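47 KDA membrane antigen (Treponema pallidum, PDB 1O75) binds penicillin and shows zinc-stimulated carboxypeptidase activity on synthetic depsipeptides, and is possibly a D,D-carboxypeptidase that lowers peptidoglycan cross-linking. Local coordinates at residues B[60-65]-B[148-153]; B[112-115]-B[119-122]; B[249-254]-B[292-297]; B[314-317]-B[323-326]. The protein carries 2 engineered substitutions. All coordinates share one frame; numbering follows the deposited sequence.

Contact 1. Residues B[60-65]-B[148-153]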
loop_
_atom_site.group_PDB
_atom_site.type_symbol
_atom_site.label_atom_id
_atom_site.label_comp_id
_atom_site.label_asym_id
_atom_site.label_seq_id
_atom_site.Cartn_x
_atom_site.Cartn_y
_atom_site.Cartn_z
ATOM N N HIS B 60 10.131 -1.748 -13.517
ATOM C CA HIS B 60 9.984 -2.322 -12.184
ATOM C C HIS B 60 9.448 -3.739 -12.272
ATOM O O HIS B 60 9.831 -4.601 -11.495
ATOM C CB HIS B 60 9.072 -1.462 -11.315
ATOM C CG HIS B 60 9.661 -0.132 -10.967
ATOM N ND1 HIS B 60 9.075 0.732 -10.065
ATOM C CD2 HIS B 60 10.774 0.495 -11.423
ATOM C CE1 HIS B 60 9.801 1.835 -9.981
ATOM N NE2 HIS B 60 10.837 1.716 -10.794
ATOM N N GLY B 61 8.561 -3.974 -13.228
ATOM C CA GLY B 61 8.018 -5.308 -13.394
ATOM C C GLY B 61 9.106 -6.224 -13.933
ATOM O O GLY B 61 9.131 -7.428 -13.642
ATOM N N ALA B 62 10.020 -5.651 -14.718
ATOM C CA ALA B 62 11.094 -6.438 -15.292
ATOM C C ALA B 62 11.947 -7.065 -14.191
ATOM O O ALA B 62 12.309 -8.223 -14.286
ATOM C CB ALA B 62 11.954 -5.577 -16.226
ATOM N N PHE B 63 12.267 -6.307 -13.147
ATOM C CA PHE B 63 13.067 -6.853 -12.054
ATOM C C PHE B 63 12.367 -8.050 -11.415
ATOM O O PHE B 63 12.974 -9.087 -11.161
ATOM C CB PHE B 63 13.294 -5.799 -10.958
ATOM C CG PHE B 63 13.832 -6.383 -9.677
ATOM C CD1 PHE B 63 15.179 -6.738 -9.568
ATOM C CD2 PHE B 63 12.989 -6.607 -8.583
ATOM C CE1 PHE B 63 15.685 -7.311 -8.380
ATOM C CE2 PHE B 63 13.480 -7.175 -7.394
ATOM C CZ PHE B 63 14.831 -7.528 -7.288
ATOM N N ARG B 64 11.086 -7.883 -11.123
ATOM C CA ARG B 64 10.301 -8.970 -10.507
ATOM C C ARG B 64 10.220 -10.219 -11.369
ATOM O O ARG B 64 10.305 -11.332 -10.854
ATOM C CB ARG B 64 8.881 -8.498 -10.223
ATOM C CG ARG B 64 8.796 -7.385 -9.198
ATOM C CD ARG B 64 7.361 -6.878 -9.074
ATOM N NE ARG B 64 7.395 -5.560 -8.486
ATOM C CZ ARG B 64 6.919 -4.469 -9.064
ATOM N NH1 ARG B 64 6.352 -4.534 -10.257
ATOM N NH2 ARG B 64 7.034 -3.305 -8.445
ATOM N N GLN B 65 10.067 -10.054 -12.679
ATOM C CA GLN B 65 9.943 -11.228 -13.550
ATOM C C GLN B 65 11.226 -11.934 -13.965
ATOM O O GLN B 65 11.183 -13.076 -14.407
ATOM C CB GLN B 65 9.163 -10.851 -14.805
ATOM C CG GLN B 65 7.732 -10.408 -14.516
ATOM C CD GLN B 65 7.011 -10.033 -15.780
ATOM O OE1 GLN B 65 6.403 -10.888 -16.438
ATOM N NE2 GLN B 65 7.104 -8.761 -16.160
ATOM N N THR B 148 12.681 0.755 -21.625
ATOM C CA THR B 148 11.466 1.308 -22.222
ATOM C C THR B 148 10.427 0.231 -22.582
ATOM O O THR B 148 9.232 0.524 -22.696
ATOM C CB THR B 148 11.765 2.104 -23.501
ATOM O OG1 THR B 148 12.445 1.255 -24.436
ATOM C CG2 THR B 148 12.613 3.332 -23.179
ATOM N N ASN B 149 10.888 -1.003 -22.771
ATOM C CA ASN B 149 9.993 -2.105 -23.129
ATOM C C ASN B 149 10.470 -3.389 -22.500
ATOM O O ASN B 149 11.661 -3.558 -22.224
ATOM C CB ASN B 149 9.950 -2.319 -24.650
ATOM C CG ASN B 149 9.433 -1.119 -25.397
ATOM O OD1 ASN B 149 8.234 -0.988 -25.647
ATOM N ND2 ASN B 149 10.345 -0.212 -25.743
ATOM N N VAL B 150 9.530 -4.309 -22.286
ATOM C CA VAL B 150 9.856 -5.602 -21.716
ATOM C C VAL B 150 9.080 -6.642 -22.511
ATOM O O VAL B 150 7.951 -6.393 -22.949
ATOM C CB VAL B 150 9.459 -5.686 -20.232
ATOM C CG1 VAL B 150 9.823 -7.055 -19.675
ATOM C CG2 VAL B 150 10.190 -4.585 -19.441
ATOM N N LYS B 151 9.694 -7.796 -22.706
ATOM C CA LYS B 151 9.064 -8.869 -23.456
ATOM C C LYS B 151 9.273 -10.122 -22.628
ATOM O O LYS B 151 10.406 -10.458 -22.290
ATOM C CB LYS B 151 9.731 -8.996 -24.833
ATOM C CG LYS B 151 9.150 -10.066 -25.737
ATOM C CD LYS B 151 9.787 -10.022 -27.120
ATOM C CE LYS B 151 9.585 -11.336 -27.862
ATOM N NZ LYS B 151 10.254 -11.363 -29.212
ATOM N N VAL B 152 8.173 -10.780 -22.258
ATOM C CA VAL B 152 8.238 -11.995 -21.461
ATOM C C VAL B 152 7.754 -13.178 -22.321
ATOM O O VAL B 152 6.633 -13.153 -22.830
ATOM C CB VAL B 152 7.365 -11.844 -20.212
ATOM C CG1 VAL B 152 7.615 -13.025 -19.259
ATOM C CG2 VAL B 152 7.682 -10.501 -19.527
ATOM N N HIS B 153 8.585 -14.208 -22.455
ATOM C CA HIS B 153 8.273 -15.357 -23.312
ATOM C C HIS B 153 7.632 -16.559 -22.648
ATOM O O HIS B 153 6.959 -17.356 -23.316
ATOM C CB HIS B 153 9.539 -15.879 -23.990
ATOM C CG HIS B 153 10.208 -14.885 -24.880
ATOM N ND1 HIS B 153 10.132 -14.695 -26.218
ATOM C CD2 HIS B 153 11.094 -13.941 -24.407
ATOM C CE1 HIS B 153 10.971 -13.649 -26.526
ATOM N NE2 HIS B 153 11.540 -13.213 -25.416
#
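A buried amide oxygen resting against methyl groups is the odd feature here: OE1 of Gln65, on the short helix 60-65, lies 3.4 Å from CG2 of Val152, on the long strand 143-163. The motif is a short helix laid on the face of a mixed beta sheet, within the region of the Tp47 domain a family. Two side-chain meetings make the contact. At one, Ala62 CB meets Val150 CG2 at 3.8 Å; consistent with the small alanine, the CA atoms of Ala62 and Val150 are only 6.6 Å apart. At the other, the Gln65 chain runs straight beyond CG (chi2 179°) and crosses the Val152 side chain at about a right angle. Its OE1 touches both methyls, Val152 CG1 at 3.7 Å, while Gln65 NE2 comes near CG2 only.

Val150 and Val152 both send their side chains to the helix, as residues i and i+2 of a strand usually do. In between, Lys151 faces the other way and lines a xenon site together with Glu72, Leu74 and Met104. Near the start of the segment, Thr148 and Asn149 both face Leu74 in a classic beta bulge. Around the two meetings, Val73 and Leu131 complete the packing at Ala62, while Val71 packs on Val150.

The nitrogen of the buried amide finds a partner in its own helix, though a poor one. Gly61 O accepts the regular helical bond from Gln65 N at 2.9 Å, and the same carbonyl also receives a weak bond from Gln65 NE2 at 3.5 Å.

Contact 2. Residues B[112-115]-B[119-122]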
loop_
_atom_site.group_PDB
_atom_site.type_symbol
_atom_site.label_atom_id
_atom_site.label_comp_id
_atom_site.label_asym_id
_atom_site.label_seq_id
_atom_site.Cartn_x
_atom_site.Cartn_y
_atom_site.Cartn_z
ATOM N N GLN B 112 18.356 -16.226 -4.565
ATOM C CA GLN B 112 19.032 -16.972 -3.496
ATOM C C GLN B 112 18.236 -16.893 -2.194
ATOM O O GLN B 112 17.918 -17.918 -1.601
ATOM C CB GLN B 112 20.461 -16.436 -3.252
ATOM C CG GLN B 112 21.423 -16.606 -4.427
ATOM C CD GLN B 112 21.446 -18.032 -4.985
ATOM O OE1 GLN B 112 21.032 -18.274 -6.128
ATOM N NE2 GLN B 112 21.926 -18.981 -4.183
ATOM N N ASP B 113 17.906 -15.685 -1.747
ATOM C CA ASP B 113 17.139 -15.544 -0.515
ATOM C C ASP B 113 16.802 -14.098 -0.179
ATOM O O ASP B 113 17.292 -13.160 -0.818
ATOM C CB ASP B 113 17.924 -16.157 0.653
ATOM C CG ASP B 113 19.341 -15.598 0.757
ATOM O OD1 ASP B 113 19.489 -14.433 1.183
ATOM O OD2 ASP B 113 20.311 -16.314 0.400
ATOM N N LEU B 114 15.956 -13.915 0.829
ATOM C CA LEU B 114 15.619 -12.564 1.265
ATOM C C LEU B 114 16.559 -12.267 2.437
ATOM O O LEU B 114 16.536 -12.979 3.436
ATOM C CB LEU B 114 14.163 -12.475 1.741
ATOM C CG LEU B 114 13.750 -11.071 2.186
ATOM C CD1 LEU B 114 13.714 -10.138 0.981
ATOM C CD2 LEU B 114 12.399 -11.126 2.857
ATOM N N GLY B 115 17.387 -11.230 2.304
ATOM C CA GLY B 115 18.312 -10.871 3.367
ATOM C C GLY B 115 17.592 -10.384 4.615
ATOM O O GLY B 115 16.425 -9.987 4.549
ATOM N N GLU B 119 16.443 -7.116 1.717
ATOM C CA GLU B 119 16.824 -6.992 0.318
ATOM C C GLU B 119 16.922 -8.367 -0.354
ATOM O O GLU B 119 17.334 -9.364 0.254
ATOM C CB GLU B 119 18.150 -6.234 0.184
ATOM C CG GLU B 119 18.083 -4.775 0.677
ATOM C CD GLU B 119 17.157 -3.895 -0.172
ATOM O OE1 GLU B 119 17.357 -3.810 -1.404
ATOM O OE2 GLU B 119 16.230 -3.275 0.391
ATOM N N ILE B 120 16.532 -8.417 -1.615
ATOM C CA ILE B 120 16.563 -9.663 -2.344
ATOM C C ILE B 120 17.981 -9.968 -2.800
ATOM O O ILE B 120 18.612 -9.160 -3.460
ATOM C CB ILE B 120 15.583 -9.587 -3.533
ATOM C CG1 ILE B 120 14.150 -9.498 -2.972
ATOM C CG2 ILE B 120 15.710 -10.834 -4.407
ATOM C CD1 ILE B 120 13.159 -8.861 -3.909
ATOM N N LYS B 121 18.482 -11.139 -2.425
ATOM C CA LYS B 121 19.830 -11.543 -2.799
ATOM C C LYS B 121 19.705 -12.521 -3.952
ATOM O O LYS B 121 18.840 -13.411 -3.938
ATOM C CB LYS B 121 20.525 -12.196 -1.601
ATOM C CG LYS B 121 20.463 -11.299 -0.355
ATOM C CD LYS B 121 21.018 -9.912 -0.704
ATOM C CE LYS B 121 20.598 -8.806 0.273
ATOM N NZ LYS B 121 20.925 -9.109 1.694
ATOM N N PHE B 122 20.567 -12.372 -4.945
ATOM C CA PHE B 122 20.485 -13.248 -6.100
ATOM C C PHE B 122 21.809 -13.216 -6.821
ATOM O O PHE B 122 22.676 -12.405 -6.491
ATOM C CB PHE B 122 19.387 -12.725 -7.036
ATOM C CG PHE B 122 19.579 -11.284 -7.441
ATOM C CD1 PHE B 122 20.454 -10.941 -8.469
ATOM C CD2 PHE B 122 18.923 -10.264 -6.767
ATOM C CE1 PHE B 122 20.672 -9.597 -8.816
ATOM C CE2 PHE B 122 19.136 -8.923 -7.109
ATOM C CZ PHE B 122 20.012 -8.592 -8.133
#
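Lys121 O takes two backbone donors at once: Gln112 N at 2.9 Å and, more distantly, Asp113 N at 3.3 Å. Both reach it from the same face of its carbonyl plane. This is the classic beta bulge, in which two residues of strand 101-114 stand against one of strand 120-124 in an antiparallel hairpin.

Beyond the bulge the ladder is regular. Lys121 N returns a bond to Asp113 O at 2.8 Å, which completes the hydrogen-bonded pair of Asp113 and Lys121. Past the non-hydrogen-bonded pair Leu114 and Ile120, Gly115 N donates to Glu119 O, again at 2.8 Å, as the hairpin closes. Asp117, in the connecting loop, receives Glu119 N on its OD1, and the same oxygen forms a long, weak ion pair with Lys121 NZ.

The lysine reaches that loop because its chain bends at chi2 and chi4, which brings NZ to 3.6 Å from Gly115 CA. Lower on the same chain, Asp113 OD1 lies 3.6 Å from Lys121 CG, touching the aliphatic part. On the other face, Leu114 CD1 meets Ile120 CG1 at 4.0 Å; Leu114 packs on Ile249 of helix 245-252, and Ile120 on Phe63 of helix 60-65.

The backbone bonds thus set the register, whereas the carboxylates of Asp113 and Asp117 probably attract Lys121 only weakly, Asp113 OD1 being 5.5 Å from Lys121 NZ.

Contact 3. Residues B[249-254]-B[292-297]. With XE (xenon), chain F.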
loop_
_atom_site.group_PDB
_atom_site.type_symbol
_atom_site.label_atom_id
_atom_site.label_comp_id
_atom_site.label_asym_id
_atom_site.label_seq_id
_atom_site.Cartn_x
_atom_site.Cartn_y
_atom_site.Cartn_z
ATOM N N ILE B 249 8.028 -13.964 0.023
ATOM C CA ILE B 249 8.984 -13.833 -1.061
ATOM C C ILE B 249 9.373 -15.199 -1.644
ATOM O O ILE B 249 9.500 -15.349 -2.858
ATOM C CB ILE B 249 10.230 -13.051 -0.573
ATOM C CG1 ILE B 249 9.835 -11.591 -0.368
ATOM C CG2 ILE B 249 11.367 -13.146 -1.587
ATOM C CD1 ILE B 249 9.298 -10.930 -1.620
ATOM N N ASP B 250 9.568 -16.198 -0.785
ATOM C CA ASP B 250 9.933 -17.524 -1.283
ATOM C C ASP B 250 8.817 -18.016 -2.212
ATOM O O ASP B 250 9.071 -18.666 -3.222
ATOM C CB ASP B 250 10.105 -18.527 -0.131
ATOM C CG ASP B 250 11.430 -18.353 0.614
ATOM O OD1 ASP B 250 12.381 -17.777 0.041
ATOM O OD2 ASP B 250 11.534 -18.815 1.773
ATOM N N TYR B 251 7.578 -17.709 -1.867
ATOM C CA TYR B 251 6.475 -18.139 -2.717
ATOM C C TYR B 251 6.474 -17.417 -4.081
ATOM O O TYR B 251 6.467 -18.073 -5.124
ATOM C CB TYR B 251 5.134 -17.917 -2.024
ATOM C CG TYR B 251 3.955 -18.433 -2.854
ATOM C CD1 TYR B 251 3.689 -19.802 -2.936
ATOM C CD2 TYR B 251 3.129 -17.553 -3.568
ATOM C CE1 TYR B 251 2.622 -20.298 -3.706
ATOM C CE2 TYR B 251 2.053 -18.035 -4.355
ATOM C CZ TYR B 251 1.812 -19.408 -4.415
ATOM O OH TYR B 251 0.809 -19.908 -5.219
ATOM N N VAL B 252 6.504 -16.086 -4.102
ATOM C CA VAL B 252 6.478 -15.430 -5.412
ATOM C C VAL B 252 7.725 -15.760 -6.213
ATOM O O VAL B 252 7.690 -15.743 -7.441
ATOM C CB VAL B 252 6.296 -13.870 -5.321
ATOM C CG1 VAL B 252 4.920 -13.538 -4.775
ATOM C CG2 VAL B 252 7.402 -13.235 -4.424
ATOM N N MET B 253 8.827 -16.099 -5.540
ATOM C CA MET B 253 10.051 -16.429 -6.290
ATOM C C MET B 253 9.937 -17.824 -6.910
ATOM O O MET B 253 10.796 -18.238 -7.679
ATOM C CB MET B 253 11.294 -16.344 -5.400
ATOM C CG MET B 253 11.709 -14.898 -5.064
ATOM S SD MET B 253 12.139 -13.932 -6.544
ATOM C CE MET B 253 11.678 -12.339 -6.060
ATOM N N ASN B 254 8.878 -18.544 -6.559
ATOM C CA ASN B 254 8.620 -19.867 -7.134
ATOM C C ASN B 254 7.292 -19.888 -7.907
ATOM O O ASN B 254 6.888 -20.916 -8.481
ATOM C CB ASN B 254 8.623 -20.910 -6.024
ATOM C CG ASN B 254 10.039 -21.295 -5.637
ATOM O OD1 ASN B 254 10.755 -21.896 -6.433
ATOM N ND2 ASN B 254 10.458 -20.910 -4.444
ATOM N N PRO B 292 1.238 -10.114 1.560
ATOM C CA PRO B 292 1.196 -11.393 0.838
ATOM C C PRO B 292 0.006 -11.485 -0.110
ATOM O O PRO B 292 -0.924 -12.275 0.085
ATOM C CB PRO B 292 1.154 -12.415 1.981
ATOM C CG PRO B 292 0.257 -11.726 2.982
ATOM C CD PRO B 292 0.716 -10.258 2.937
ATOM N N ARG B 293 0.046 -10.671 -1.152
ATOM C CA ARG B 293 -1.051 -10.607 -2.100
ATOM C C ARG B 293 -0.654 -10.960 -3.530
ATOM O O ARG B 293 0.446 -10.634 -3.979
ATOM C CB ARG B 293 -1.623 -9.182 -2.054
ATOM C CG ARG B 293 -2.611 -8.799 -3.143
ATOM C CD ARG B 293 -3.098 -7.364 -2.905
ATOM N NE ARG B 293 -1.958 -6.454 -2.815
ATOM C CZ ARG B 293 -1.850 -5.420 -1.981
ATOM N NH1 ARG B 293 -2.822 -5.121 -1.127
ATOM N NH2 ARG B 293 -0.742 -4.690 -1.996
ATOM N N ILE B 294 -1.532 -11.665 -4.230
ATOM C CA ILE B 294 -1.303 -11.962 -5.637
ATOM C C ILE B 294 -2.602 -11.560 -6.302
ATOM O O ILE B 294 -3.673 -11.953 -5.842
ATOM C CB ILE B 294 -0.996 -13.432 -5.887
ATOM C CG1 ILE B 294 0.357 -13.766 -5.238
ATOM C CG2 ILE B 294 -0.918 -13.706 -7.406
ATOM C CD1 ILE B 294 0.916 -15.062 -5.661
ATOM N N SER B 295 -2.518 -10.736 -7.345
ATOM C CA SER B 295 -3.718 -10.279 -8.046
ATOM C C SER B 295 -3.851 -10.931 -9.423
ATOM O O SER B 295 -2.856 -11.127 -10.131
ATOM C CB SER B 295 -3.688 -8.762 -8.174
ATOM O OG SER B 295 -3.629 -8.184 -6.875
ATOM N N CYS B 296 -5.085 -11.268 -9.781
ATOM C CA CYS B 296 -5.405 -11.930 -11.049
ATOM C C CYS B 296 -6.504 -11.111 -11.697
ATOM O O CYS B 296 -7.500 -10.820 -11.047
ATOM C CB CYS B 296 -5.975 -13.337 -10.785
ATOM S SG CYS B 296 -4.867 -14.373 -9.884
ATOM N N GLY B 297 -6.331 -10.765 -12.964
ATOM C CA GLY B 297 -7.351 -9.996 -13.638
ATOM C C GLY B 297 -7.788 -10.629 -14.939
ATOM O O GLY B 297 -7.137 -11.554 -15.444
HETATM XE XE XE F . -9.470 -13.101 -12.621
#
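Ile294 CD1 sits 3.4 Å from CE2 of Tyr251, at the edge of the ring and in its plane, so the methyl abuts the rim of the phenol and not its flat face. The two side chains cross at about a right angle. A looser touch flanks this one, Val252 CG1 lying 4.4 Å from the same methyl. One branch tip from strand 293-298 therefore meets two consecutive residues of helix 245-252.

With CG of the tyrosine anti to its own N (chi1 -177°), the CE2 edge of the ring meets Ile294. Further out, Tyr322 meets the ring edge-to-face, and Leu235 of the adjoining strand 229-237 packs on both Tyr251 and Ile294. Helix geometry places Tyr251 and Val252: Met253 N bonds to Ile249 O at 2.9 Å, while beyond them Asn254 ND2 reaches back to Asp250 O, also at 2.9 Å.

Along the strand, Arg293 turns from the helix and forms a salt bridge with a sulfo group of the bound sugar. Two residues after Ile294, Cys296 O approaches xenon at 3.4 Å, and Gly297 C lies 3.8 Å from it; Tyr260 and Phe331 complete that pocket.

Helix 245-252 thus packs against strand 293-298 of one four-stranded antiparallel sheet, and Cys296 of that strand packs on Val258 and Tyr260 of another, consistent with a beta sandwich as in the E-set clan, to which the Tp47 domain C family belongs.

Contact 4. Residues B[314-317]-B[323-326]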
loop_
_atom_site.group_PDB
_atom_site.type_symbol
_atom_site.label_atom_id
_atom_site.label_comp_id
_atom_site.label_asym_id
_atom_site.label_seq_id
_atom_site.Cartn_x
_atom_site.Cartn_y
_atom_site.Cartn_z
ATOM N N ARG B 314 -12.975 -19.934 -10.730
ATOM C CA ARG B 314 -12.164 -20.678 -9.784
ATOM C C ARG B 314 -10.751 -20.415 -10.283
ATOM O O ARG B 314 -10.436 -20.744 -11.431
ATOM C CB ARG B 314 -12.475 -22.180 -9.845
ATOM C CG ARG B 314 -11.479 -23.031 -9.064
ATOM C CD ARG B 314 -12.096 -24.378 -8.641
ATOM N NE ARG B 314 -13.137 -24.183 -7.626
ATOM C CZ ARG B 314 -14.070 -25.077 -7.322
ATOM N NH1 ARG B 314 -14.109 -26.253 -7.956
ATOM N NH2 ARG B 314 -14.966 -24.796 -6.387
ATOM N N LEU B 315 -9.920 -19.815 -9.431
ATOM C CA LEU B 315 -8.534 -19.483 -9.780
ATOM C C LEU B 315 -7.591 -20.485 -9.125
ATOM O O LEU B 315 -7.723 -20.772 -7.942
ATOM C CB LEU B 315 -8.171 -18.070 -9.250
ATOM C CG LEU B 315 -9.224 -16.986 -9.423
ATOM C CD1 LEU B 315 -8.696 -15.644 -8.920
ATOM C CD2 LEU B 315 -9.613 -16.896 -10.885
ATOM N N THR B 316 -6.636 -21.000 -9.883
ATOM C CA THR B 316 -5.682 -21.925 -9.301
ATOM C C THR B 316 -4.269 -21.350 -9.471
ATOM O O THR B 316 -3.784 -21.253 -10.583
ATOM C CB THR B 316 -5.761 -23.314 -9.989
ATOM O OG1 THR B 316 -7.088 -23.837 -9.827
ATOM C CG2 THR B 316 -4.758 -24.308 -9.344
ATOM N N LEU B 317 -3.628 -20.986 -8.358
ATOM C CA LEU B 317 -2.258 -20.439 -8.369
ATOM C C LEU B 317 -1.270 -21.606 -8.430
ATOM O O LEU B 317 -1.323 -22.502 -7.600
ATOM C CB LEU B 317 -2.000 -19.644 -7.078
ATOM C CG LEU B 317 -2.447 -18.182 -6.978
ATOM C CD1 LEU B 317 -3.722 -17.946 -7.688
ATOM C CD2 LEU B 317 -2.542 -17.806 -5.511
ATOM N N ARG B 323 1.767 -26.535 -2.823
ATOM C CA ARG B 323 0.478 -27.128 -3.122
ATOM C C ARG B 323 -0.291 -26.045 -3.900
ATOM O O ARG B 323 -0.078 -24.848 -3.674
ATOM C CB ARG B 323 -0.228 -27.465 -1.804
ATOM C CG ARG B 323 -1.473 -28.336 -1.932
ATOM C CD ARG B 323 -1.814 -29.006 -0.597
ATOM N NE ARG B 323 -2.303 -28.061 0.408
ATOM C CZ ARG B 323 -1.797 -27.935 1.632
ATOM N NH1 ARG B 323 -0.778 -28.687 2.011
ATOM N NH2 ARG B 323 -2.323 -27.065 2.483
ATOM N N ASP B 324 -1.149 -26.447 -4.836
ATOM C CA ASP B 324 -1.931 -25.463 -5.601
ATOM C C ASP B 324 -2.792 -24.646 -4.624
ATOM O O ASP B 324 -3.241 -25.152 -3.602
ATOM C CB ASP B 324 -2.854 -26.143 -6.626
ATOM C CG ASP B 324 -2.108 -26.675 -7.859
ATOM O OD1 ASP B 324 -0.865 -26.552 -7.946
ATOM O OD2 ASP B 324 -2.775 -27.222 -8.763
ATOM N N VAL B 325 -3.003 -23.372 -4.918
ATOM C CA VAL B 325 -3.854 -22.553 -4.067
ATOM C C VAL B 325 -5.082 -22.265 -4.902
ATOM O O VAL B 325 -4.976 -21.630 -5.948
ATOM C CB VAL B 325 -3.178 -21.233 -3.712
ATOM C CG1 VAL B 325 -4.161 -20.347 -2.935
ATOM C CG2 VAL B 325 -1.905 -21.523 -2.900
ATOM N N VAL B 326 -6.245 -22.712 -4.444
ATOM C CA VAL B 326 -7.468 -22.525 -5.213
ATOM C C VAL B 326 -8.344 -21.476 -4.567
ATOM O O VAL B 326 -8.612 -21.539 -3.372
ATOM C CB VAL B 326 -8.275 -23.864 -5.331
ATOM C CG1 VAL B 326 -9.527 -23.658 -6.174
ATOM C CG2 VAL B 326 -7.403 -24.951 -5.971
HETATM O O HOH W 1 0.657 -22.535 -5.407
#
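Leu317 and Val325 exchange the two backbone bonds of this antiparallel hairpin. Leu317 N gives its proton to Val325 O at 2.8 Å, nearly straight at 169°; the return bond, Val325 N to Leu317 O, is longer at 3.3 Å. A water 3.0 Å from Leu317 O also reaches Arg323 O, linking these two carbonyls where the hairpin nears its turn.

One pair further from the turn, where Thr316 faces Val326 without hydrogen bonds, CA-H···O contacts fill in: Val326 CA lies 3.3 Å from Leu315 O.

Side chains divide between the faces. On one, Leu317 CB packs on Val325 CB at 3.9 Å, and Tyr251 packs on both residues. On the other, Arg314 lays its CG 3.5 Å from Val326 CG1, while its NE pairs with Asp328 in a salt bridge. Thr316 CG2 comes to 3.6 Å from Asp324 OD2, an oxygen whose charge is met by Arg201.

The result is a two-faced hairpin: hydrocarbon meets the helix on one face, while Arg314 and Asp324 each have an oppositely charged partner, Asp328 of the same hairpin and Arg201, which probably favours their ionised forms.

In the fold
Contacts 1 and 2 both reach the same mixed sheet, contact 2 nested within the chain loop that contact 1 closes; their centres are 19 Å apart, and Phe63 of helix 60-65 bridges them by packing on Ile120 and Phe122. Contact 2 then meets contact 3 through Leu114 CD2 and Ile249 CG1, 4.1 Å apart, where the region of the domain a family meets that of domain C. Contacts 3 and 4 are neighbours, centres 12 Å apart: Tyr251 OH lies 3.4 Å from Leu317 CB, and Cys296 packs on Leu315 beside a xenon. Contacts 1 and 4, on opposite sides of the chain's centre, stay about 15 Å apart at their nearest atoms, each near its own xenon site.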